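Enolase from the environmental genome shotgun sequencing of the Sargasso Sea (PDB 2QGY) binds magnesium and belongs to the enolase superfamily, probably acting on a carboxylate substrate as its mandelate racemase and muconate lactonizing relatives do, though its reaction is unknown. Local coordinates at residues 17-22 with 367-372; 36-41 with 50-55. All blocks are in the same frame, centred on the assembly; numbering follows the deposited sequence.

Contact 1: residues 17-22 with 367-372; sequences KIWITD and DILSEL
The indole of Trp19 lies against the C-terminal turn of helix 366-371, with Leu369 over one face and Ser370 at its edge. From CB, which already comes within 4.1 Å of Leu369 CG, the side chain turns beside the backbone N (chi1 -65°) and offers the ring to the helix. CG sits under the branch point of the leucine, so that Leu369 CG stands over the five-membered ring as a CH-pi donor, 3.8 Å from its centroid. At the ring fusion, Trp19 CD2 meets Leu369 CD2 at 3.5 Å, and CE3 touches the same methyl. CD1 passes Ser370 CA and OG, and NE1 ends the path with a hydrogen bond to Ser370 OG, 3.0 Å long, with an N-H...O angle of 160°. The oxygen lies almost exactly in the indole plane, which ties the rotation of the ring to the helix; Ser370 OG is also bonded to Glu366 O, one turn earlier. Across the ring from Leu369, Lys17 CG lies over the other face, toward its rim.

Strand 13-21 belongs to the antiparallel sheet of the N-terminal capping domain of the enolase fold, and the helix near the C-terminus packs on that sheet before the chain adds strand 373-379 to its edge. With chi1 at -177°, Leu369 swings CG away from its own N and toward the strand, which sends its other methyl, CD1, to Thr21 CG2 at 3.6 Å, the two side chains crossing at about a right angle. Thr21 OG1 turns to Phe36 N instead. Past the strand end, Asp22 N donates to Leu372 O over 2.9 Å in the carbonyl plane; His24 NE2 binds the same oxygen.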
loop_
_atom_site.group_PDB
_atom_site.type_symbol
_atom_site.label_atom_id
_atom_site.label_comp_id
_atom_site.label_asym_id
_atom_site.label_seq_id
_atom_site.Cartn_x
_atom_site.Cartn_y
_atom_site.Cartn_z
ATOM N N LYS A 17 -21.039 -9.283 7.141
ATOM C CA LYS A 17 -20.418 -9.820 8.339
ATOM C C LYS A 17 -18.919 -10.013 8.091
ATOM O O LYS A 17 -18.507 -10.473 7.016
ATOM C CB LYS A 17 -21.035 -11.174 8.657
ATOM C CG LYS A 17 -20.571 -11.807 9.991
ATOM C CD LYS A 17 -20.808 -10.921 11.214
ATOM C CE LYS A 17 -20.340 -11.591 12.519
ATOM N NZ LYS A 17 -21.393 -12.522 13.065
ATOM N N ILE A 18 -18.140 -9.684 9.105
ATOM C CA ILE A 18 -16.683 -9.880 9.067
ATOM C C ILE A 18 -16.286 -10.601 10.348
ATOM O O ILE A 18 -16.750 -10.223 11.439
ATOM C CB ILE A 18 -15.918 -8.529 8.984
ATOM C CG1 ILE A 18 -16.338 -7.727 7.770
ATOM C CG2 ILE A 18 -14.338 -8.771 8.981
ATOM C CD1 ILE A 18 -15.711 -6.307 7.693
ATOM N N TRP A 19 -15.430 -11.620 10.222
ATOM C CA TRP A 19 -14.789 -12.235 11.382
ATOM C C TRP A 19 -13.305 -12.037 11.227
ATOM O O TRP A 19 -12.783 -12.187 10.118
ATOM C CB TRP A 19 -15.014 -13.745 11.394
ATOM C CG TRP A 19 -16.419 -14.206 11.559
ATOM C CD1 TRP A 19 -16.993 -14.641 12.716
ATOM C CD2 TRP A 19 -17.412 -14.360 10.531
ATOM N NE1 TRP A 19 -18.297 -15.028 12.487
ATOM C CE2 TRP A 19 -18.581 -14.865 11.156
ATOM C CE3 TRP A 19 -17.433 -14.120 9.143
ATOM C CZ2 TRP A 19 -19.755 -15.131 10.446
ATOM C CZ3 TRP A 19 -18.620 -14.368 8.434
ATOM C CH2 TRP A 19 -19.748 -14.895 9.088
ATOM N N ILE A 20 -12.630 -11.698 12.329
ATOM C CA ILE A 20 -11.172 -11.814 12.375
ATOM C C ILE A 20 -10.828 -12.910 13.373
ATOM O O ILE A 20 -11.135 -12.790 14.573
ATOM C CB ILE A 20 -10.535 -10.488 12.835
ATOM C CG1 ILE A 20 -10.955 -9.350 11.891
ATOM C CG2 ILE A 20 -8.997 -10.660 13.014
ATOM C CD1 ILE A 20 -10.366 -7.978 12.290
ATOM N N THR A 21 -10.236 -13.999 12.892
ATOM C CA THR A 21 -9.958 -15.117 13.782
ATOM C C THR A 21 -8.808 -14.773 14.752
ATOM O O THR A 21 -7.910 -13.998 14.424
ATOM C CB THR A 21 -9.710 -16.452 13.029
ATOM O OG1 THR A 21 -8.560 -16.339 12.160
ATOM C CG2 THR A 21 -10.945 -16.808 12.175
ATOM N N ASP A 22 -8.847 -15.340 15.955
ATOM C CA ASP A 22 -7.714 -15.204 16.864
ATOM C C ASP A 22 -6.600 -16.099 16.351
ATOM O O ASP A 22 -6.829 -16.971 15.522
ATOM C CB ASP A 22 -8.094 -15.655 18.279
ATOM C CG ASP A 22 -7.270 -14.952 19.362
ATOM O OD1 ASP A 22 -6.272 -14.254 19.045
ATOM O OD2 ASP A 22 -7.651 -15.103 20.534
ATOM N N ASP A 367 -21.192 -20.348 13.734
ATOM C CA ASP A 367 -21.069 -20.298 15.195
ATOM C C ASP A 367 -19.686 -20.754 15.634
ATOM O O ASP A 367 -19.119 -20.177 16.562
ATOM C CB ASP A 367 -22.227 -21.016 15.907
ATOM C CG ASP A 367 -23.560 -20.241 15.800
ATOM O OD1 ASP A 367 -23.562 -19.025 15.434
ATOM O OD2 ASP A 367 -24.621 -20.857 16.097
ATOM N N ILE A 368 -19.112 -21.721 14.917
ATOM C CA ILE A 368 -17.738 -22.159 15.186
ATOM C C ILE A 368 -16.716 -21.080 14.792
ATOM O O ILE A 368 -15.773 -20.787 15.544
ATOM C CB ILE A 368 -17.394 -23.533 14.532
ATOM C CG1 ILE A 368 -18.346 -24.606 15.083
ATOM C CG2 ILE A 368 -15.911 -23.892 14.801
ATOM C CD1 ILE A 368 -18.153 -26.015 14.559
ATOM N N LEU A 369 -16.915 -20.492 13.617
ATOM C CA LEU A 369 -16.075 -19.382 13.176
ATOM C C LEU A 369 -16.108 -18.234 14.180
ATOM O O LEU A 369 -15.059 -17.699 14.554
ATOM C CB LEU A 369 -16.456 -18.922 11.769
ATOM C CG LEU A 369 -15.589 -17.809 11.165
ATOM C CD1 LEU A 369 -14.096 -18.195 11.180
ATOM C CD2 LEU A 369 -16.071 -17.544 9.738
ATOM N N SER A 370 -17.301 -17.898 14.673
ATOM C CA SER A 370 -17.409 -16.874 15.709
ATOM C C SER A 370 -16.624 -17.253 16.965
ATOM O O SER A 370 -15.981 -16.390 17.573
ATOM C CB SER A 370 -18.891 -16.608 16.078
ATOM O OG SER A 370 -19.624 -16.057 14.984
ATOM N N GLU A 371 -16.685 -18.526 17.364
ATOM C CA GLU A 371 -16.060 -18.958 18.610
ATOM C C GLU A 371 -14.561 -18.775 18.502
ATOM O O GLU A 371 -13.893 -18.475 19.483
ATOM C CB GLU A 371 -16.359 -20.429 18.865
ATOM C CG GLU A 371 -15.972 -20.941 20.251
ATOM C CD GLU A 371 -16.454 -22.387 20.484
ATOM O OE1 GLU A 371 -17.238 -22.921 19.634
ATOM O OE2 GLU A 371 -16.039 -22.981 21.515
ATOM N N LEU A 372 -14.058 -18.960 17.286
ATOM C CA LEU A 372 -12.629 -18.870 16.987
ATOM C C LEU A 372 -12.167 -17.437 16.750
ATOM O O LEU A 372 -10.975 -17.215 16.507
ATOM C CB LEU A 372 -12.330 -19.711 15.739
ATOM C CG LEU A 372 -12.524 -21.224 15.837
ATOM C CD1 LEU A 372 -12.408 -21.870 14.459
ATOM C CD2 LEU A 372 -11.517 -21.862 16.812
#

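Contact 2: residues 36-41 with 50-55; sequences FIIIKI and WGEAFS
Strands 37-41 and 50-53 run antiparallel, axes 4.6 Å apart at closest, with Ile39 and Gly51 as a hydrogen-bonded pair. Ile39 N to Gly51 O is 2.8 Å, and Gly51 N to Ile39 O is 3.0 Å. Ala53 N adds a further bond to Ile37 O. On the face carrying Ile38 and Lys40, the Trp50 indole lies beneath the lysine chain. Lys40 leaves its backbone with CG pointing away from N (chi1 -171°), which lays the methylenes across the indole: CB stands over the six-membered ring as a CH-pi donor, 4.0 Å from its centroid, and CD reaches Trp50 CZ2 at 3.5 Å. The chain bends about the CG-CD bond, and NZ forms salt bridges with Glu48 and Glu366. Ile38 CG2 comes to the indole edge, 3.7 Å from Trp50 CE3, while its CG1 branch rests on the carboxylate end of Glu52.

The two strands form a beta hairpin in the N-terminal capping domain of this enolase-superfamily fold. On the opposite face Ile37, Ile39 and Ala53 turn toward helices 60-74 and 99-120; Ile37 CG2 meets Ala53 CB, and its CD1 packs on Ser55 CB at 3.5 Å. Glu52 is buried, its chain extended past CG: OE1 is hydrogen-bonded to Ser306 OG and Ser310 N, linking the hairpin to the barrel domain, and OE2 lies by Phe36 CB. Where the strands part, a water accepts from Ile37 N at 3.0 Å and lies within hydrogen-bonding distance of Glu52 OE2 and Ala53 O.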
loop_
_atom_site.group_PDB
_atom_site.type_symbol
_atom_site.label_atom_id
_atom_site.label_comp_id
_atom_site.label_asym_id
_atom_site.label_seq_id
_atom_site.Cartn_x
_atom_site.Cartn_y
_atom_site.Cartn_z
ATOM N N PHE A 36 -7.090 -14.565 10.522
ATOM C CA PHE A 36 -7.693 -14.492 9.183
ATOM C C PHE A 36 -8.843 -13.475 9.212
ATOM O O PHE A 36 -9.425 -13.245 10.262
ATOM C CB PHE A 36 -8.216 -15.877 8.769
ATOM C CG PHE A 36 -7.181 -16.976 8.874
ATOM C CD1 PHE A 36 -5.981 -16.885 8.184
ATOM C CD2 PHE A 36 -7.424 -18.115 9.639
ATOM C CE1 PHE A 36 -5.035 -17.937 8.241
ATOM C CE2 PHE A 36 -6.502 -19.147 9.706
ATOM C CZ PHE A 36 -5.301 -19.058 9.016
ATOM N N ILE A 37 -9.153 -12.901 8.052
ATOM C CA ILE A 37 -10.236 -11.947 7.889
ATOM C C ILE A 37 -11.144 -12.553 6.836
ATOM O O ILE A 37 -10.811 -12.576 5.666
ATOM C CB ILE A 37 -9.713 -10.579 7.397
ATOM C CG1 ILE A 37 -8.642 -10.048 8.369
ATOM C CG2 ILE A 37 -10.900 -9.606 7.145
ATOM C CD1 ILE A 37 -7.860 -8.791 7.840
ATOM N N ILE A 38 -12.294 -13.031 7.277
ATOM C CA ILE A 38 -13.241 -13.703 6.392
ATOM C C ILE A 38 -14.534 -12.896 6.415
ATOM O O ILE A 38 -14.947 -12.464 7.476
ATOM C CB ILE A 38 -13.470 -15.121 6.874
ATOM C CG1 ILE A 38 -12.141 -15.900 6.734
ATOM C CG2 ILE A 38 -14.567 -15.775 6.047
ATOM C CD1 ILE A 38 -12.174 -17.305 7.230
ATOM N N ILE A 39 -15.130 -12.656 5.251
ATOM C CA ILE A 39 -16.367 -11.864 5.186
ATOM C C ILE A 39 -17.502 -12.633 4.524
ATOM O O ILE A 39 -17.282 -13.536 3.723
ATOM C CB ILE A 39 -16.144 -10.495 4.462
ATOM C CG1 ILE A 39 -16.164 -10.644 2.930
ATOM C CG2 ILE A 39 -14.825 -9.851 4.921
ATOM C CD1 ILE A 39 -16.127 -9.285 2.206
ATOM N N LYS A 40 -18.735 -12.252 4.865
ATOM C CA LYS A 40 -19.891 -12.763 4.157
ATOM C C LYS A 40 -20.771 -11.561 3.838
ATOM O O LYS A 40 -21.100 -10.782 4.723
ATOM C CB LYS A 40 -20.669 -13.763 5.025
ATOM C CG LYS A 40 -21.732 -14.457 4.205
ATOM C CD LYS A 40 -22.607 -15.423 5.040
ATOM C CE LYS A 40 -23.771 -14.728 5.688
ATOM N NZ LYS A 40 -24.570 -15.771 6.447
ATOM N N ILE A 41 -21.127 -11.429 2.569
ATOM C CA ILE A 41 -21.994 -10.359 2.067
ATOM C C ILE A 41 -23.291 -11.050 1.660
ATOM O O ILE A 41 -23.249 -12.112 1.043
ATOM C CB ILE A 41 -21.347 -9.670 0.842
ATOM C CG1 ILE A 41 -20.168 -8.773 1.295
ATOM C CG2 ILE A 41 -22.387 -8.869 0.047
ATOM C CD1 ILE A 41 -19.477 -8.005 0.177
ATOM N N TRP A 50 -19.014 -15.291 -0.009
ATOM C CA TRP A 50 -17.902 -15.340 0.930
ATOM C C TRP A 50 -16.617 -14.804 0.300
ATOM O O TRP A 50 -16.315 -15.113 -0.863
ATOM C CB TRP A 50 -17.659 -16.773 1.366
ATOM C CG TRP A 50 -18.734 -17.310 2.234
ATOM C CD1 TRP A 50 -19.871 -17.960 1.839
ATOM C CD2 TRP A 50 -18.758 -17.271 3.660
ATOM N NE1 TRP A 50 -20.621 -18.315 2.946
ATOM C CE2 TRP A 50 -19.956 -17.904 4.076
ATOM C CE3 TRP A 50 -17.884 -16.747 4.634
ATOM C CZ2 TRP A 50 -20.300 -18.046 5.440
ATOM C CZ3 TRP A 50 -18.221 -16.874 5.990
ATOM C CH2 TRP A 50 -19.434 -17.514 6.378
ATOM N N GLY A 51 -15.882 -14.025 1.097
ATOM C CA GLY A 51 -14.601 -13.423 0.697
ATOM C C GLY A 51 -13.616 -13.589 1.839
ATOM O O GLY A 51 -13.981 -13.917 2.977
ATOM N N GLU A 52 -12.350 -13.353 1.529
ATOM C CA GLU A 52 -11.295 -13.411 2.521
ATOM C C GLU A 52 -10.245 -12.395 2.095
ATOM O O GLU A 52 -9.963 -12.289 0.909
ATOM C CB GLU A 52 -10.680 -14.811 2.582
ATOM C CG GLU A 52 -9.594 -14.919 3.682
ATOM C CD GLU A 52 -9.212 -16.328 4.120
ATOM O OE1 GLU A 52 -9.797 -17.357 3.656
ATOM O OE2 GLU A 52 -8.282 -16.411 4.962
ATOM N N ALA A 53 -9.754 -11.596 3.043
ATOM C CA ALA A 53 -8.713 -10.588 2.798
ATOM C C ALA A 53 -7.390 -11.130 3.292
ATOM O O ALA A 53 -7.348 -11.823 4.323
ATOM C CB ALA A 53 -9.004 -9.291 3.577
ATOM N N PHE A 54 -6.320 -10.795 2.572
ATOM C CA PHE A 54 -5.000 -11.155 3.054
ATOM C C PHE A 54 -4.694 -10.318 4.303
ATOM O O PHE A 54 -4.614 -9.105 4.236
ATOM C CB PHE A 54 -3.942 -10.985 1.968
ATOM C CG PHE A 54 -2.571 -11.179 2.492
ATOM C CD1 PHE A 54 -2.117 -12.451 2.765
ATOM C CD2 PHE A 54 -1.783 -10.093 2.793
ATOM C CE1 PHE A 54 -0.850 -12.663 3.277
ATOM C CE2 PHE A 54 -0.480 -10.280 3.336
ATOM C CZ PHE A 54 -0.038 -11.566 3.582
ATOM N N SER A 55 -4.537 -10.967 5.445
ATOM C CA SER A 55 -4.412 -10.214 6.707
ATOM C C SER A 55 -2.966 -9.915 7.051
ATOM O O SER A 55 -2.069 -10.679 6.706
ATOM C CB SER A 55 -5.081 -10.958 7.873
ATOM O OG SER A 55 -4.352 -12.117 8.150
HETATM O O HOH W 1 -7.224 -13.951 6.001
#

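Contacts 1 and 2 lie about 11 Å apart between centres, both off to one side of the chain, and meet in one antiparallel sheet of order 48-53, 37-43, 13-21, 373-379. Along the chain, contact 2 falls between the two segments of contact 1, which are separated by 344 residues. Strands 13-21 and 37-43 are sheet neighbours, joined by backbone hydrogen bonds, among them Lys40 N to Lys17 O, while Trp19 and Trp50 bring nearly parallel rings together on the face toward helix 366-371. Helix 60-74 touches both strands from the other face. The sheet thus draws the C-terminal end of the chain, which returns after the barrel, into the N-terminal domain.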